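NreA (Staphylococcus aureus subsp. aureus, PDB 6K2H) probably binds nitrate through its GAF domain and takes part in nitrate signalling in Staphylococcus aureus. Local coordinates at residues E23-A28 / F122-G127; I30-S35 / Q115-L120. The protein carries 1 engineered substitution. One frame throughout, in Å; residues are numbered along the deposited sequence.

Contact 1. Residues E23-A28 / F122-G127; sequences EGYDFA and FGQRDG
The carboxylate of D26 is held by two groups from one chain end: OD2 takes the backbone N-H of R125 at 2.9 Å through its anti lone pair, while OD1 forms a salt bridge with R128. This anchors a classic beta bulge in the antiparallel sheet of the GAF fold, D26 and F27 together facing G123. Within the bulge G123 N bonds F27 O at 2.8 Å, nearly straight. A side chain takes up the N-H of D26: the Q124 chain bends back at chi2 (-72°), so that OE1 accepts from D26 N at 3.0 Å, and its NE2 donates to P129 O. On the face carrying A28 and F122, the Y25 and F122 rings make an offset stack with planes 28° apart. F122 CB sits squarely over the tyrosine ring, 3.4 Å from its centroid, a CH-pi contact, and helix 10-23 covers the phenylalanine through I19. R125 runs extended past the bulge toward F27, its guanidinium turned 65° from that ring. NH2, whose main partner is E100 in a salt bridge, comes within 3.5 Å of F27 CD1, and NH1 adds only a weak bond to D26 O.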
loop_
_atom_site.group_PDB
_atom_site.type_symbol
_atom_site.label_atom_id
_atom_site.label_comp_id
_atom_site.label_asym_id
_atom_site.label_seq_id
_atom_site.Cartn_x
_atom_site.Cartn_y
_atom_site.Cartn_z
ATOM N N GLU A 23 -8.698 -10.181 6.029
ATOM C CA GLU A 23 -7.709 -9.711 6.999
ATOM C C GLU A 23 -8.192 -8.639 7.910
ATOM O O GLU A 23 -7.472 -8.202 8.837
ATOM C CB GLU A 23 -6.390 -9.329 6.304
ATOM C CG GLU A 23 -5.594 -10.459 5.654
ATOM C CD GLU A 23 -5.411 -11.692 6.558
ATOM O OE1 GLU A 23 -5.241 -11.557 7.787
ATOM O OE2 GLU A 23 -5.553 -12.807 6.033
ATOM N N GLY A 24 -9.412 -8.166 7.709
ATOM C CA GLY A 24 -10.010 -7.259 8.589
ATOM C C GLY A 24 -9.722 -5.799 8.346
ATOM O O GLY A 24 -9.890 -5.037 9.219
ATOM N N TYR A 25 -9.356 -5.453 7.133
ATOM C CA TYR A 25 -8.940 -4.077 6.776
ATOM C C TYR A 25 -9.998 -3.247 6.157
ATOM O O TYR A 25 -10.791 -3.702 5.325
ATOM C CB TYR A 25 -7.644 -4.093 5.948
ATOM C CG TYR A 25 -6.388 -4.293 6.816
ATOM C CD1 TYR A 25 -5.801 -3.226 7.523
ATOM C CD2 TYR A 25 -5.843 -5.526 6.979
ATOM C CE1 TYR A 25 -4.654 -3.419 8.303
ATOM C CE2 TYR A 25 -4.718 -5.746 7.746
ATOM C CZ TYR A 25 -4.115 -4.722 8.396
ATOM O OH TYR A 25 -3.017 -4.968 9.162
ATOM N N ASP A 26 -9.944 -1.949 6.454
ATOM C CA ASP A 26 -10.847 -1.040 5.837
ATOM C C ASP A 26 -10.455 -0.757 4.371
ATOM O O ASP A 26 -11.275 -0.315 3.584
ATOM C CB ASP A 26 -10.898 0.271 6.595
ATOM C CG ASP A 26 -11.520 0.112 8.002
ATOM O OD1 ASP A 26 -12.283 -0.887 8.207
ATOM O OD2 ASP A 26 -11.208 0.946 8.891
ATOM N N PHE A 27 -9.160 -0.864 4.094
ATOM C CA PHE A 27 -8.635 -0.489 2.792
ATOM C C PHE A 27 -7.467 -1.386 2.417
ATOM O O PHE A 27 -6.648 -1.821 3.286
ATOM C CB PHE A 27 -8.103 0.971 2.896
ATOM C CG PHE A 27 -7.489 1.494 1.626
ATOM C CD1 PHE A 27 -8.278 1.801 0.529
ATOM C CD2 PHE A 27 -6.135 1.663 1.500
ATOM C CE1 PHE A 27 -7.750 2.265 -0.651
ATOM C CE2 PHE A 27 -5.598 2.126 0.300
ATOM C CZ PHE A 27 -6.403 2.416 -0.776
ATOM N N ALA A 28 -7.300 -1.646 1.136
ATOM C CA ALA A 28 -6.010 -2.274 0.679
ATOM C C ALA A 28 -5.658 -1.740 -0.715
ATOM O O ALA A 28 -6.556 -1.302 -1.445
ATOM C CB ALA A 28 -6.083 -3.830 0.701
ATOM N N PHE A 122 -2.054 -2.385 3.395
ATOM C CA PHE A 122 -3.287 -2.586 4.190
ATOM C C PHE A 122 -3.467 -1.324 5.012
ATOM O O PHE A 122 -2.518 -0.831 5.675
ATOM C CB PHE A 122 -3.149 -3.811 5.113
ATOM C CG PHE A 122 -3.124 -5.124 4.372
ATOM C CD1 PHE A 122 -4.325 -5.639 3.890
ATOM C CD2 PHE A 122 -1.985 -5.869 4.270
ATOM C CE1 PHE A 122 -4.332 -6.875 3.237
ATOM C CE2 PHE A 122 -1.986 -7.115 3.642
ATOM C CZ PHE A 122 -3.172 -7.611 3.131
ATOM N N GLY A 123 -4.665 -0.765 4.972
ATOM C CA GLY A 123 -4.955 0.445 5.739
ATOM C C GLY A 123 -6.205 0.407 6.606
ATOM O O GLY A 123 -7.184 -0.214 6.214
ATOM N N GLN A 124 -6.145 1.008 7.782
ATOM C CA GLN A 124 -7.328 1.208 8.625
ATOM C C GLN A 124 -7.765 2.645 8.603
ATOM O O GLN A 124 -6.916 3.568 8.463
ATOM C CB GLN A 124 -7.074 0.797 10.077
ATOM C CG GLN A 124 -6.665 -0.668 10.241
ATOM C CD GLN A 124 -7.775 -1.657 10.019
ATOM O OE1 GLN A 124 -8.541 -1.567 9.052
ATOM N NE2 GLN A 124 -7.895 -2.631 10.932
ATOM N N ARG A 125 -9.061 2.841 8.846
ATOM C CA ARG A 125 -9.616 4.154 9.064
ATOM C C ARG A 125 -10.172 4.248 10.476
ATOM O O ARG A 125 -10.306 3.268 11.182
ATOM C CB ARG A 125 -10.757 4.407 8.062
ATOM C CG ARG A 125 -10.218 4.444 6.627
ATOM C CD ARG A 125 -11.209 5.098 5.672
ATOM N NE ARG A 125 -10.830 4.766 4.303
ATOM C CZ ARG A 125 -11.240 3.691 3.625
ATOM N NH1 ARG A 125 -12.120 2.826 4.143
ATOM N NH2 ARG A 125 -10.718 3.469 2.433
ATOM N N ASP A 126 -10.453 5.464 10.884
ATOM C CA ASP A 126 -11.280 5.760 12.116
ATOM C C ASP A 126 -10.624 5.256 13.375
ATOM O O ASP A 126 -11.303 5.033 14.387
ATOM C CB ASP A 126 -12.717 5.211 12.018
ATOM C CG ASP A 126 -13.436 5.699 10.762
ATOM O OD1 ASP A 126 -13.517 6.939 10.614
ATOM O OD2 ASP A 126 -13.951 4.845 9.995
ATOM N N GLY A 127 -9.293 5.050 13.310
ATOM C CA GLY A 127 -8.556 4.626 14.529
ATOM C C GLY A 127 -8.584 3.165 14.811
ATOM O O GLY A 127 -8.143 2.737 15.900
#

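Contact 2. Residues I30-S35 / Q115-L120; sequences IAFYES and QVYGVL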
loop_
_atom_site.group_PDB
_atom_site.type_symbol
_atom_site.label_atom_id
_atom_site.label_comp_id
_atom_site.label_asym_id
_atom_site.label_seq_id
_atom_site.Cartn_x
_atom_site.Cartn_y
_atom_site.Cartn_z
ATOM N N ILE A 30 -2.586 -2.118 -4.152
ATOM C CA ILE A 30 -1.316 -2.656 -4.696
ATOM C C ILE A 30 -0.681 -1.622 -5.617
ATOM O O ILE A 30 -1.327 -1.138 -6.529
ATOM C CB ILE A 30 -1.588 -3.952 -5.483
ATOM C CG1 ILE A 30 -2.028 -5.081 -4.535
ATOM C CG2 ILE A 30 -0.304 -4.390 -6.229
ATOM C CD1 ILE A 30 -2.696 -6.291 -5.197
ATOM N N ALA A 31 0.602 -1.351 -5.406
ATOM C CA ALA A 31 1.381 -0.420 -6.228
ATOM C C ALA A 31 2.393 -1.214 -7.074
ATOM O O ALA A 31 2.996 -2.178 -6.608
ATOM C CB ALA A 31 2.089 0.591 -5.347
ATOM N N PHE A 32 2.587 -0.758 -8.298
ATOM C CA PHE A 32 3.548 -1.414 -9.291
ATOM C C PHE A 32 4.059 -0.254 -10.112
ATOM O O PHE A 32 3.362 0.809 -10.217
ATOM C CB PHE A 32 2.782 -2.312 -10.350
ATOM C CG PHE A 32 2.021 -3.449 -9.807
ATOM C CD1 PHE A 32 0.689 -3.649 -10.172
ATOM C CD2 PHE A 32 2.671 -4.402 -9.051
ATOM C CE1 PHE A 32 0.032 -4.751 -9.757
ATOM C CE2 PHE A 32 2.009 -5.512 -8.603
ATOM C CZ PHE A 32 0.682 -5.683 -8.970
ATOM N N TYR A 33 5.203 -0.433 -10.826
ATOM C CA TYR A 33 5.578 0.544 -11.860
ATOM C C TYR A 33 4.440 0.714 -12.912
ATOM O O TYR A 33 3.764 -0.245 -13.247
ATOM C CB TYR A 33 6.888 0.154 -12.584
ATOM C CG TYR A 33 8.071 0.426 -11.701
ATOM C CD1 TYR A 33 8.528 1.720 -11.510
ATOM C CD2 TYR A 33 8.745 -0.596 -11.078
ATOM C CE1 TYR A 33 9.604 1.965 -10.665
ATOM C CE2 TYR A 33 9.799 -0.338 -10.206
ATOM C CZ TYR A 33 10.238 0.950 -10.063
ATOM O OH TYR A 33 11.298 1.190 -9.234
ATOM N N GLU A 34 4.219 1.963 -13.310
ATOM C CA GLU A 34 3.229 2.340 -14.321
ATOM C C GLU A 34 3.481 1.739 -15.685
ATOM O O GLU A 34 2.568 1.287 -16.355
ATOM C CB GLU A 34 3.174 3.872 -14.452
ATOM C CG GLU A 34 2.029 4.313 -15.359
ATOM C CD GLU A 34 1.916 5.799 -15.445
ATOM O OE1 GLU A 34 2.976 6.468 -15.594
ATOM O OE2 GLU A 34 0.737 6.248 -15.463
ATOM N N SER A 35 4.728 1.643 -16.067
ATOM C CA SER A 35 5.085 0.956 -17.302
ATOM C C SER A 35 6.472 0.341 -17.207
ATOM O O SER A 35 7.228 0.560 -16.237
ATOM C CB SER A 35 5.098 2.000 -18.412
ATOM O OG SER A 35 6.108 2.994 -18.096
ATOM N N GLN A 115 13.274 -10.258 -6.278
ATOM C CA GLN A 115 13.112 -8.848 -6.677
ATOM C C GLN A 115 11.786 -8.362 -6.113
ATOM O O GLN A 115 10.771 -9.095 -6.075
ATOM C CB GLN A 115 13.049 -8.769 -8.206
ATOM C CG GLN A 115 12.756 -7.408 -8.748
ATOM C CD GLN A 115 13.870 -6.359 -8.467
ATOM O OE1 GLN A 115 14.127 -6.007 -7.337
ATOM N NE2 GLN A 115 14.521 -5.872 -9.506
ATOM N N VAL A 116 11.785 -7.124 -5.640
ATOM C CA VAL A 116 10.514 -6.481 -5.259
ATOM C C VAL A 116 9.850 -5.912 -6.489
ATOM O O VAL A 116 10.393 -5.010 -7.083
ATOM C CB VAL A 116 10.683 -5.276 -4.286
ATOM C CG1 VAL A 116 9.298 -4.743 -3.864
ATOM C CG2 VAL A 116 11.485 -5.606 -3.055
ATOM N N TYR A 117 8.674 -6.414 -6.832
ATOM C CA TYR A 117 7.926 -5.957 -7.976
ATOM C C TYR A 117 6.753 -5.075 -7.616
ATOM O O TYR A 117 6.230 -4.344 -8.471
ATOM C CB TYR A 117 7.439 -7.129 -8.788
ATOM C CG TYR A 117 6.339 -7.963 -8.182
ATOM C CD1 TYR A 117 4.967 -7.611 -8.349
ATOM C CD2 TYR A 117 6.628 -9.143 -7.505
ATOM C CE1 TYR A 117 3.939 -8.410 -7.802
ATOM C CE2 TYR A 117 5.616 -9.916 -6.986
ATOM C CZ TYR A 117 4.283 -9.529 -7.125
ATOM O OH TYR A 117 3.315 -10.330 -6.622
ATOM N N GLY A 118 6.392 -5.061 -6.344
ATOM C CA GLY A 118 5.204 -4.292 -5.951
ATOM C C GLY A 118 5.110 -4.103 -4.451
ATOM O O GLY A 118 5.953 -4.610 -3.657
ATOM N N VAL A 119 4.083 -3.350 -4.069
ATOM C CA VAL A 119 3.799 -3.100 -2.672
ATOM C C VAL A 119 2.354 -3.359 -2.391
ATOM O O VAL A 119 1.512 -2.828 -3.094
ATOM C CB VAL A 119 4.198 -1.674 -2.241
ATOM C CG1 VAL A 119 3.934 -1.487 -0.755
ATOM C CG2 VAL A 119 5.662 -1.406 -2.581
ATOM N N LEU A 120 2.072 -4.215 -1.387
ATOM C CA LEU A 120 0.730 -4.425 -0.873
ATOM C C LEU A 120 0.510 -3.610 0.402
ATOM O O LEU A 120 1.248 -3.759 1.418
ATOM C CB LEU A 120 0.495 -5.891 -0.568
ATOM C CG LEU A 120 -0.740 -6.343 0.099
ATOM C CD1 LEU A 120 -1.970 -6.037 -0.728
ATOM C CD2 LEU A 120 -0.673 -7.865 0.367
HETATM O O HOH W 1 6.571 -2.879 -10.719
#
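A31 and V119 form the hydrogen-bonded antiparallel pair at the centre of this contact, joining strands 27-33 and 115-124, neighbours in the middle of the GAF-domain sheet. A31 N donates to V119 O at 2.9 Å, and V119 N returns a bond to A31 O at 3.0 Å. Packing is close around this pair. I30 and L120 meet on one face, where I30 CG1 touches L120 CD1 at 3.9 Å; L120 CG lies anti to the backbone N (chi1 173°), and its CD1 branch swings toward the isoleucine. The A31 and V119 side chains occupy the other face, under helix 65-73, which lays A67 on A31 and V70 and M71 on V119.

Toward Y33 the strands part. Y117 and G118 both face L110 in a classic beta bulge on the side of strand 115-124 that pairs with strand 104-112, and the F32 and Y117 side chains run side by side, pointing the same way. Their rings meet edge to edge, F32 CE2 lying 3.6 Å from Y117 CE1, while I30 CG2 covers one face of the phenylalanine near its rim. Both aromatics are partly exposed. Past them a water replaces the direct bond: it accepts from Y33 N at 2.8 Å and donates to Y117 O at 2.7 Å. The chemistry therefore implies a graded join, in which direct backbone hydrogen bonds, flanked by buried aliphatic side chains, give way to a hydrated end that still satisfies both backbone groups.

Contacts 1 and 2 illustrate how one pair of neighbouring strands can be joined differently at its two ends. Both use strands 27-33 and 115-124; their centres are about 20 Å apart, on opposite sides of the chain's centre. Because the strands are antiparallel, contact 2 closes an inner loop of 79 residues and contact 1 an outer one of 93, each taking in helix 65-73 and strands 42-48 and 104-112. Each end departs from regular pairing: contact 1 closes on side-chain bonds to peptide groups, contact 2 on a bridging water. No ligand is part of either contact.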